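Local coordinates for tudor and KH domain-containing protein homolog (Drosophila melanogaster, PDB 5YGB) that acts in the piRNA pathway, probably by recruiting Piwi proteins to the biogenesis machinery in the nuage, its Tudor domain binding the N-terminus of Piwi, at residues G24-K29 against T118-A123. The protein carries 1 engineered substitution. Residues are numbered along the deposited sequence; the frame is centred on the assembly and turned at random.
Sequences GPQSKK and TLRFQA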
ATOM      1  N   GLY A  24       8.085   5.837  13.178  1.00 15.41           N
ATOM      2  CA  GLY A  24       8.931   5.560  14.323  1.00 20.75           C
ATOM      3  C   GLY A  24      10.123   4.737  13.894  1.00 17.28           C
ATOM      4  O   GLY A  24      10.579   4.864  12.746  1.00 15.42           O
ATOM      5  N   PRO A  25      10.607   3.856  14.773  1.00 19.77           N
ATOM      6  CA  PRO A  25      11.776   3.049  14.426  1.00 19.58           C
ATOM      7  C   PRO A  25      11.513   2.215  13.182  1.00 18.62           C
ATOM      8  O   PRO A  25      12.431   1.970  12.414  1.00 16.39           O
ATOM      9  CB  PRO A  25      11.981   2.160  15.656  1.00 22.92           C
ATOM     10  CG  PRO A  25      11.246   2.844  16.755  1.00 29.14           C
ATOM     11  CD  PRO A  25      10.087   3.525  16.112  1.00 27.39           C
ATOM     12  N   GLN A  26      10.252   1.842  12.971  1.00 16.40           N
ATOM     13  CA  GLN A  26       9.915   1.024  11.814  0.57 16.55           C
ATOM     14  C   GLN A  26       9.963   1.801  10.516  1.00 14.28           C
ATOM     15  O   GLN A  26      10.395   1.248   9.492  1.00 14.45           O
ATOM     16  CB  GLN A  26       8.536   0.409  11.976  0.57 16.88           C
ATOM     17  CG  GLN A  26       8.519  -0.694  12.977  0.57 17.38           C
ATOM     18  CD  GLN A  26       7.206  -1.407  12.973  0.57 12.93           C
ATOM     19  OE1 GLN A  26       6.850  -2.053  11.988  0.57 11.10           O
ATOM     20  NE2 GLN A  26       6.474  -1.314  14.077  0.57 14.75           N
ATOM     21  N   SER A  27       9.550   3.060  10.541  1.00 14.55           N
ATOM     22  CA  SER A  27       9.593   3.861   9.330  1.00 14.07           C
ATOM     23  C   SER A  27      11.042   4.244   9.014  1.00 14.33           C
ATOM     24  O   SER A  27      11.419   4.331   7.847  1.00 11.99           O
ATOM     25  CB  SER A  27       8.678   5.091   9.436  1.00 13.26           C
ATOM     26  OG  SER A  27       9.121   6.042  10.400  1.00 13.26           O
ATOM     27  N   LYS A  28      11.861   4.450  10.039  1.00 13.04           N
ATOM     28  CA  LYS A  28      13.277   4.711   9.818  0.57 12.08           C
ATOM     29  C   LYS A  28      13.942   3.482   9.205  1.00 13.71           C
ATOM     30  O   LYS A  28      14.737   3.590   8.267  1.00 13.35           O
ATOM     31  CB  LYS A  28      13.964   5.112  11.126  0.57 12.59           C
ATOM     32  CG  LYS A  28      13.502   6.472  11.660  0.57 12.59           C
ATOM     33  CD  LYS A  28      14.342   6.954  12.839  0.57 12.19           C
ATOM     34  CE  LYS A  28      14.165   6.075  14.071  0.57 16.55           C
ATOM     35  NZ  LYS A  28      15.033   6.555  15.186  0.57 19.17           N
ATOM     36  N   LYS A  29      13.605   2.300   9.714  1.00 13.40           N
ATOM     37  CA  LYS A  29      14.148   1.067   9.167  1.00 14.62           C
ATOM     38  C   LYS A  29      13.676   0.856   7.730  1.00 12.50           C
ATOM     39  O   LYS A  29      14.446   0.399   6.889  1.00 13.48           O
ATOM     40  CB  LYS A  29      13.758  -0.140  10.037  1.00 16.01           C
ATOM     41  CG  LYS A  29      14.585  -0.265  11.308  1.00 18.28           C
ATOM     42  CD  LYS A  29      14.230  -1.508  12.111  1.00 24.95           C
ATOM     43  CE  LYS A  29      12.972  -1.322  12.929  1.00 32.12           C
ATOM     44  NZ  LYS A  29      12.486  -2.616  13.487  1.00 38.39           N
ATOM     45  N   THR A 118      13.460  -9.560   7.175  1.00 16.28           N
ATOM     46  CA  THR A 118      13.353  -9.370   8.626  1.00 18.60           C
ATOM     47  C   THR A 118      12.315  -8.328   9.053  1.00 22.34           C
ATOM     48  O   THR A 118      11.551  -8.554   9.996  1.00 24.46           O
ATOM     49  CB  THR A 118      14.718  -8.970   9.213  1.00 17.41           C
ATOM     50  OG1 THR A 118      15.646 -10.046   9.015  1.00 30.75           O
ATOM     51  CG2 THR A 118      14.607  -8.687  10.701  1.00 33.33           C
ATOM     52  N   LEU A 119      12.302  -7.182   8.384  1.00 14.90           N
ATOM     53  CA  LEU A 119      11.399  -6.098   8.757  1.00 12.46           C
ATOM     54  C   LEU A 119       9.938  -6.470   8.510  1.00 13.95           C
ATOM     55  O   LEU A 119       9.588  -6.979   7.443  1.00 12.86           O
ATOM     56  CB  LEU A 119      11.744  -4.825   7.977  1.00 14.66           C
ATOM     57  CG  LEU A 119      10.918  -3.580   8.304  1.00 13.42           C
ATOM     58  CD1 LEU A 119      11.158  -3.117   9.731  1.00 17.93           C
ATOM     59  CD2 LEU A 119      11.254  -2.457   7.331  1.00 15.06           C
ATOM     60  N   ARG A 120       9.086  -6.214   9.499  1.00 13.61           N
ATOM     61  CA  ARG A 120       7.639  -6.372   9.349  1.00 14.87           C
ATOM     62  C   ARG A 120       7.147  -5.712   8.055  1.00 12.31           C
ATOM     63  O   ARG A 120       7.605  -4.625   7.708  1.00 12.60           O
ATOM     64  CB  ARG A 120       6.944  -5.761  10.587  1.00 18.11           C
ATOM     65  CG  ARG A 120       5.455  -5.458  10.457  1.00 21.18           C
ATOM     66  CD  ARG A 120       4.833  -4.823  11.729  1.00 16.97           C
ATOM     67  NE  ARG A 120       3.502  -4.335  11.385  1.00 19.07           N
ATOM     68  CZ  ARG A 120       3.249  -3.090  10.992  1.00 18.80           C
ATOM     69  NH1 ARG A 120       4.226  -2.193  10.945  1.00 17.16           N
ATOM     70  NH2 ARG A 120       2.018  -2.734  10.658  1.00 19.73           N
ATOM     71  N   PHE A 121       6.247  -6.361   7.318  1.00 11.85           N
ATOM     72  CA  PHE A 121       5.663  -5.708   6.146  1.00  9.94           C
ATOM     73  C   PHE A 121       4.948  -4.436   6.628  1.00 10.82           C
ATOM     74  O   PHE A 121       4.111  -4.477   7.545  1.00 13.24           O
ATOM     75  CB  PHE A 121       4.700  -6.640   5.399  1.00 11.59           C
ATOM     76  CG  PHE A 121       5.372  -7.810   4.705  1.00 12.39           C
ATOM     77  CD1 PHE A 121       6.752  -7.948   4.677  1.00 13.96           C
ATOM     78  CD2 PHE A 121       4.604  -8.755   4.048  1.00 14.80           C
ATOM     79  CE1 PHE A 121       7.348  -9.030   4.028  1.00 15.17           C
ATOM     80  CE2 PHE A 121       5.198  -9.833   3.388  1.00 14.83           C
ATOM     81  CZ  PHE A 121       6.559  -9.963   3.385  1.00 15.63           C
ATOM     82  N   GLN A 122       5.279  -3.294   6.036  1.00  9.56           N
ATOM     83  CA  GLN A 122       4.950  -2.022   6.673  1.00  9.25           C
ATOM     84  C   GLN A 122       3.566  -1.445   6.380  1.00 10.79           C
ATOM     85  O   GLN A 122       3.101  -0.582   7.131  1.00 10.87           O
ATOM     86  CB  GLN A 122       6.026  -0.990   6.301  1.00 10.16           C
ATOM     87  CG  GLN A 122       7.374  -1.282   6.946  1.00 10.53           C
ATOM     88  CD  GLN A 122       7.301  -1.111   8.442  1.00 11.89           C
ATOM     89  OE1 GLN A 122       7.007  -0.024   8.939  1.00 12.50           O
ATOM     90  NE2 GLN A 122       7.529  -2.191   9.167  1.00 12.44           N
ATOM     91  N   ALA A 123       2.904  -1.872   5.309  1.00  9.93           N
ATOM     92  CA  ALA A 123       1.625  -1.271   4.939  1.00 10.06           C
ATOM     93  C   ALA A 123       0.454  -2.041   5.504  1.00 10.73           C
ATOM     94  O   ALA A 123       0.398  -3.271   5.383  1.00 11.11           O
ATOM     95  CB  ALA A 123       1.491  -1.169   3.414  1.00 10.96           C
TER
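The carboxamide of Q26 meets the guanidinium of R120 at its edge, with OE1 of Q26 lying in the guanidinium plane and the two flat groups turned almost perpendicular, 87° apart. This contact belongs to the extended Tudor domain, in which helix 25-41 follows strand 17-22 of the SN-like part and the loop 118-123 leads from the Tudor barrel back to strand 124-128 of the same SN-like sheet. The first turn of the helix therefore rests on the returning linker. R120 NH1 donates to Q26 OE1 over 2.8 Å, its nitrogen tilted out of the carbonyl plane. The second donor to this oxygen is Q122 NE2, 2.9 Å from Q26 OE1, on a lone pair in the carbonyl plane and nearly straight at 165°. In the conformer described, one amide oxygen is thus gripped by two side chains of the loop, and the two bonds set the direction in which Q26 OE1 points. Q122 can reach it because its chain bends at chi2 (-67°), folding the amide back over its own loop, where NE2 also donates to R120 O at 2.8 Å. Both acceptors lie close to the Q122 amide plane, so the two bonds fix which way that amide is turned. Beyond the linker, R73 NH1 donates to L119 O, and D97 accepts from the backbone N of Q122, tying the loop to the Tudor side. A small apolar patch continues the contact along the helix: L119 turns its isobutyl group toward K29, and its side chain also touches L30. The aliphatic chain of K29, bent at chi3, curls past the leucine, and L119 CD1 stands 4.0 Å from K29 CB. At the helix start, G24 occupies the N-cap position, where its backbone N donates to S27 OG at 3.0 Å.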